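Local coordinates for protein exotoxin 3 (Staphylococcus aureus, PDB 2Z8L) that binds the sialylated glycan sialyl Lewis X and is a staphylococcal superantigen-like toxin built from an OB-fold domain and a beta-grasp domain, at residues V82-N87 / F93-V98; S29-N34 / L141-F146. All blocks are in the same frame, centred on the assembly; numbering follows the deposited sequence.

Contact 1: residues V82-N87 / F93-V98. Unlike the reference sequence in segment 93-98: F93 (reference Tyr).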
loop_
_atom_site.group_PDB
_atom_site.type_symbol
_atom_site.label_atom_id
_atom_site.label_comp_id
_atom_site.label_asym_id
_atom_site.label_seq_id
_atom_site.Cartn_x
_atom_site.Cartn_y
_atom_site.Cartn_z
ATOM N N VAL A 82 -8.367 2.357 0.634
ATOM C CA VAL A 82 -8.503 3.286 -0.482
ATOM C C VAL A 82 -9.838 2.960 -1.131
ATOM O O VAL A 82 -10.058 1.862 -1.578
ATOM C CB VAL A 82 -7.321 3.164 -1.496
ATOM C CG1 VAL A 82 -7.552 4.120 -2.669
ATOM C CG2 VAL A 82 -6.018 3.426 -0.794
ATOM N N LYS A 83 -10.764 3.902 -1.108
ATOM C CA LYS A 83 -12.097 3.637 -1.599
ATOM C C LYS A 83 -12.052 3.290 -3.073
ATOM O O LYS A 83 -11.493 4.057 -3.865
ATOM C CB LYS A 83 -12.961 4.868 -1.359
ATOM C CG LYS A 83 -14.391 4.624 -1.466
ATOM C CD LYS A 83 -15.178 5.870 -1.048
ATOM C CE LYS A 83 -14.835 6.285 0.401
ATOM N NZ LYS A 83 -16.004 6.928 1.097
ATOM N N GLU A 84 -12.569 2.122 -3.457
ATOM C CA GLU A 84 -12.657 1.746 -4.868
ATOM C C GLU A 84 -14.079 1.976 -5.347
ATOM O O GLU A 84 -14.324 2.350 -6.498
ATOM C CB GLU A 84 -12.254 0.291 -5.116
ATOM C CG GLU A 84 -10.833 -0.085 -4.679
ATOM C CD GLU A 84 -9.705 0.508 -5.561
ATOM O OE1 GLU A 84 -9.962 0.939 -6.723
ATOM O OE2 GLU A 84 -8.537 0.515 -5.079
ATOM N N ALA A 85 -15.023 1.734 -4.451
ATOM C CA ALA A 85 -16.441 1.925 -4.740
ATOM C C ALA A 85 -17.193 2.178 -3.430
ATOM O O ALA A 85 -16.690 1.884 -2.346
ATOM C CB ALA A 85 -16.983 0.700 -5.462
ATOM N N GLU A 86 -18.376 2.770 -3.532
ATOM C CA GLU A 86 -19.264 2.931 -2.391
ATOM C C GLU A 86 -20.707 2.851 -2.865
ATOM O O GLU A 86 -21.035 3.366 -3.929
ATOM C CB GLU A 86 -18.985 4.257 -1.682
ATOM C CG GLU A 86 -19.866 4.486 -0.460
ATOM C CD GLU A 86 -19.439 5.679 0.387
ATOM O OE1 GLU A 86 -18.422 6.325 0.058
ATOM O OE2 GLU A 86 -20.133 5.967 1.389
ATOM N N ASN A 87 -21.557 2.186 -2.083
ATOM C CA ASN A 87 -22.955 2.001 -2.464
ATOM C C ASN A 87 -23.850 2.958 -1.678
ATOM O O ASN A 87 -23.340 3.771 -0.885
ATOM C CB ASN A 87 -23.367 0.528 -2.333
ATOM C CG ASN A 87 -23.463 0.060 -0.900
ATOM O OD1 ASN A 87 -23.641 0.854 0.017
ATOM N ND2 ASN A 87 -23.380 -1.245 -0.706
ATOM N N PHE A 93 -15.937 -0.082 -0.345
ATOM C CA PHE A 93 -15.219 -1.273 -0.822
ATOM C C PHE A 93 -13.784 -0.905 -1.099
ATOM O O PHE A 93 -13.522 0.106 -1.711
ATOM C CB PHE A 93 -15.842 -1.825 -2.097
ATOM C CG PHE A 93 -17.294 -2.145 -1.922
ATOM C CD1 PHE A 93 -17.687 -3.379 -1.441
ATOM C CD2 PHE A 93 -18.254 -1.169 -2.100
ATOM C CE1 PHE A 93 -19.019 -3.671 -1.212
ATOM C CE2 PHE A 93 -19.574 -1.446 -1.873
ATOM C CZ PHE A 93 -19.964 -2.708 -1.422
ATOM N N SER A 94 -12.881 -1.764 -0.659
ATOM C CA SER A 94 -11.467 -1.560 -0.871
ATOM C C SER A 94 -10.793 -2.919 -1.024
ATOM O O SER A 94 -11.353 -3.952 -0.619
ATOM C CB SER A 94 -10.881 -0.770 0.334
ATOM O OG SER A 94 -9.481 -0.515 0.235
ATOM N N TYR A 95 -9.626 -2.920 -1.664
ATOM C CA TYR A 95 -8.862 -4.133 -1.980
ATOM C C TYR A 95 -7.661 -4.299 -1.082
ATOM O O TYR A 95 -6.790 -3.436 -1.041
ATOM C CB TYR A 95 -8.300 -4.072 -3.411
ATOM C CG TYR A 95 -9.271 -3.930 -4.506
ATOM C CD1 TYR A 95 -10.470 -4.614 -4.495
ATOM C CD2 TYR A 95 -8.944 -3.179 -5.638
ATOM C CE1 TYR A 95 -11.366 -4.503 -5.538
ATOM C CE2 TYR A 95 -9.828 -3.069 -6.668
ATOM C CZ TYR A 95 -11.038 -3.744 -6.617
ATOM O OH TYR A 95 -11.958 -3.648 -7.654
ATOM N N GLY A 96 -7.580 -5.429 -0.392
ATOM C CA GLY A 96 -6.417 -5.821 0.351
ATOM C C GLY A 96 -6.044 -4.836 1.452
ATOM O O GLY A 96 -6.936 -4.319 2.118
ATOM N N GLY A 97 -4.757 -4.722 1.724
ATOM C CA GLY A 97 -4.240 -3.783 2.718
ATOM C C GLY A 97 -4.435 -4.168 4.165
ATOM O O GLY A 97 -4.332 -3.299 5.036
ATOM N N VAL A 98 -4.699 -5.443 4.470
ATOM C CA VAL A 98 -4.918 -5.942 5.845
ATOM C C VAL A 98 -3.590 -6.448 6.432
ATOM O O VAL A 98 -2.872 -7.243 5.801
ATOM C CB VAL A 98 -5.987 -7.053 5.886
ATOM C CG1 VAL A 98 -6.175 -7.539 7.305
ATOM C CG2 VAL A 98 -7.310 -6.548 5.241
HETATM O O HOH W 1 -8.525 -0.277 -2.619
#
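Strand 85-86 pairs antiparallel with F93 through two backbone hydrogen bonds: E84 N donates to F93 O at 2.8 Å, and F93 N to A85 O at 2.9 Å. Because E84 and A85 both face the single residue F93, the pairing is a classic beta bulge. The CB of A85 and the F93 ring lie on the same face of the sheet, with A85 CB 4.1 Å from F93 CD2. Further out, the amide of N87 comes to the ring edge, ND2 lying 3.8 Å from F93 CZ with amide and ring planes 77° apart; N87 OD1 is turned to its own loop and takes a hydrogen bond from T91 N. F93, a Tyr in the reference sequence, sits on the hairpin of strands 85-86 and 92-100, part of the OB-fold domain, and strand 92-100 also pairs with 55-61 and 77-81. On the far side of the bulge, chi1 of E84 (-59°) sets CG anti to the carbonyl carbon and over one face of the Y95 ring, 3.9 Å from the centroid, in a CH-pi contact. A bend at chi2 then turns the carboxylate across the same face, its plane only 16° from that of the ring. E84 OE2 is gripped twice, by Y24 OH and by a water that donates to it at 2.6 Å. That water also donates to V82 O and accepts from Y95 N, tying the two segments together where direct pairing stops. Beside it, S94 OG lies 3.0 Å from V82 O and 3.1 Å from V82 N.

Contact 2: residues S29-N34 / L141-F146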
loop_
_atom_site.group_PDB
_atom_site.type_symbol
_atom_site.label_atom_id
_atom_site.label_comp_id
_atom_site.label_asym_id
_atom_site.label_seq_id
_atom_site.Cartn_x
_atom_site.Cartn_y
_atom_site.Cartn_z
ATOM N N SER A 29 -6.945 8.337 1.387
ATOM C CA SER A 29 -6.741 7.013 1.978
ATOM C C SER A 29 -6.857 7.126 3.494
ATOM O O SER A 29 -6.843 8.232 4.028
ATOM C CB SER A 29 -5.375 6.488 1.576
ATOM O OG SER A 29 -4.331 7.276 2.132
ATOM N N LYS A 30 -7.044 5.986 4.168
ATOM C CA LYS A 30 -7.079 5.982 5.631
ATOM C C LYS A 30 -6.558 4.684 6.222
ATOM O O LYS A 30 -6.656 3.632 5.593
ATOM C CB LYS A 30 -8.480 6.291 6.143
ATOM C CG LYS A 30 -9.567 5.347 5.739
ATOM C CD LYS A 30 -10.841 5.609 6.608
ATOM C CE LYS A 30 -12.160 5.028 6.025
ATOM N NZ LYS A 30 -12.464 5.456 4.595
ATOM N N GLU A 31 -5.924 4.795 7.391
ATOM C CA GLU A 31 -5.363 3.649 8.123
ATOM C C GLU A 31 -6.283 3.393 9.294
ATOM O O GLU A 31 -6.448 4.285 10.159
ATOM C CB GLU A 31 -3.954 3.982 8.638
ATOM C CG GLU A 31 -2.776 2.913 8.395
ATOM C CD GLU A 31 -3.019 1.408 8.791
ATOM O OE1 GLU A 31 -2.743 0.483 7.904
ATOM O OE2 GLU A 31 -3.372 1.139 9.982
ATOM N N LEU A 32 -6.925 2.237 9.329
ATOM C CA LEU A 32 -7.810 1.881 10.424
ATOM C C LEU A 32 -7.021 0.965 11.333
ATOM O O LEU A 32 -6.253 0.149 10.869
ATOM C CB LEU A 32 -9.055 1.208 9.945
ATOM C CG LEU A 32 -9.934 2.077 9.054
ATOM C CD1 LEU A 32 -10.980 1.157 8.557
ATOM C CD2 LEU A 32 -10.512 3.286 9.791
ATOM N N LYS A 33 -7.143 1.187 12.634
ATOM C CA LYS A 33 -6.305 0.513 13.591
ATOM C C LYS A 33 -7.112 -0.357 14.546
ATOM O O LYS A 33 -8.152 0.077 15.067
ATOM C CB LYS A 33 -5.533 1.555 14.402
ATOM C CG LYS A 33 -4.582 2.338 13.525
ATOM C CD LYS A 33 -4.015 3.588 14.159
ATOM C CE LYS A 33 -3.208 4.375 13.084
ATOM N NZ LYS A 33 -4.018 5.259 12.125
ATOM N N ASN A 34 -6.571 -1.540 14.819
ATOM C CA ASN A 34 -7.129 -2.461 15.778
ATOM C C ASN A 34 -8.608 -2.760 15.541
ATOM O O ASN A 34 -9.472 -2.691 16.455
ATOM C CB ASN A 34 -6.876 -1.974 17.191
ATOM C CG ASN A 34 -7.167 -3.034 18.225
ATOM O OD1 ASN A 34 -6.953 -4.204 17.988
ATOM N ND2 ASN A 34 -7.722 -2.620 19.385
ATOM N N LEU A 141 2.207 -4.279 0.751
ATOM C CA LEU A 141 2.664 -3.656 -0.495
ATOM C C LEU A 141 1.698 -2.578 -0.934
ATOM O O LEU A 141 2.153 -1.561 -1.494
ATOM C CB LEU A 141 2.835 -4.680 -1.623
ATOM C CG LEU A 141 3.874 -5.731 -1.368
ATOM C CD1 LEU A 141 4.073 -6.551 -2.682
ATOM C CD2 LEU A 141 5.205 -5.141 -0.890
ATOM N N LYS A 142 0.383 -2.773 -0.696
ATOM C CA LYS A 142 -0.598 -1.743 -1.068
ATOM C C LYS A 142 -0.269 -0.363 -0.459
ATOM O O LYS A 142 -0.252 0.661 -1.164
ATOM C CB LYS A 142 -1.952 -2.153 -0.588
ATOM C CG LYS A 142 -3.074 -1.191 -0.937
ATOM C CD LYS A 142 -4.378 -1.527 -0.210
ATOM C CE LYS A 142 -5.576 -0.642 -0.546
ATOM N NZ LYS A 142 -5.954 -0.905 -1.964
ATOM N N GLU A 143 -0.047 -0.343 0.836
ATOM C CA GLU A 143 0.284 0.884 1.546
ATOM C C GLU A 143 1.582 1.499 1.096
ATOM O O GLU A 143 1.631 2.682 0.853
ATOM C CB GLU A 143 0.273 0.641 3.060
ATOM C CG GLU A 143 0.396 1.946 3.822
ATOM C CD GLU A 143 0.184 1.831 5.317
ATOM O OE1 GLU A 143 -0.209 0.760 5.872
ATOM O OE2 GLU A 143 0.439 2.901 5.964
ATOM N N LEU A 144 2.618 0.687 0.968
ATOM C CA LEU A 144 3.886 1.252 0.514
ATOM C C LEU A 144 3.757 1.841 -0.883
ATOM O O LEU A 144 4.183 2.989 -1.138
ATOM C CB LEU A 144 4.920 0.136 0.513
ATOM C CG LEU A 144 5.622 -0.148 1.795
ATOM C CD1 LEU A 144 6.434 -1.413 1.576
ATOM C CD2 LEU A 144 6.540 1.125 1.989
ATOM N N ASP A 145 3.176 1.081 -1.809
ATOM C CA ASP A 145 2.963 1.550 -3.205
ATOM C C ASP A 145 2.230 2.879 -3.182
ATOM O O ASP A 145 2.672 3.861 -3.784
ATOM C CB ASP A 145 2.203 0.452 -4.003
ATOM C CG ASP A 145 1.708 0.899 -5.388
ATOM O OD1 ASP A 145 2.577 1.044 -6.257
ATOM O OD2 ASP A 145 0.479 1.100 -5.588
ATOM N N PHE A 146 1.132 2.941 -2.468
ATOM C CA PHE A 146 0.286 4.122 -2.490
ATOM C C PHE A 146 0.985 5.351 -1.898
ATOM O O PHE A 146 1.028 6.434 -2.502
ATOM C CB PHE A 146 -1.010 3.839 -1.764
ATOM C CG PHE A 146 -2.072 4.903 -1.980
ATOM C CD1 PHE A 146 -2.141 6.037 -1.189
ATOM C CD2 PHE A 146 -3.022 4.755 -2.988
ATOM C CE1 PHE A 146 -3.135 6.997 -1.438
ATOM C CE2 PHE A 146 -3.963 5.690 -3.231
ATOM C CZ PHE A 146 -4.012 6.837 -2.471
#
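The F146 ring takes S29 at its CE1 corner, where both CB and OG of the serine lie 3.8 Å from F146 CE1, OG approaching obliquely; Y25 meets the same ring with its plane at about 45°. The carboxylates of E31 and E143 have planes 18° apart, although their side chains cross at about a right angle. This is the seam between the two domains of the toxin fold: strand 30-33 belongs to the OB-fold domain, and helix 141-155 packs against it from the beta-grasp side. The main chains stay well apart, with E31 CA and E143 CA 9.1 Å from each other, and side chains span the gap. E143 reaches across with CG anti to its backbone N and the rest of the chain extended, whereas E31 folds back at chi2 (-50°) to bring its carboxylate round to the helix. F80 of strand 77-81 touches both S29 and E143, filling in beside the seam. Two acidic groups so close would probably favour a proton on one of them, and the crystal's pH of 4.6 is consistent with that. K147, one turn further along the helix, offsets the charge through a salt bridge to E143 OE2. The other oxygen, E143 OE1, is the one that faces E31, 3.3 Å from E31 OE1.

Contact 1 lies within the OB-fold domain and towards the surface, while contact 2 crosses between the domains near the middle of the molecule, their centres 11 Å apart. Both reach the same OB-fold sheet. The first is held by main-chain hydrogen bonds and a bridging water; the second relies on side chains alone and buries about a third as much surface. They meet directly: V82 CG2 packs against S29 CB and F146 CE2, and K142 NZ of the helix donates a hydrogen bond to Y95 O. L141, at the start of that helix, touches the sialic acid of the bound glycan, so the same helix borders the sugar site.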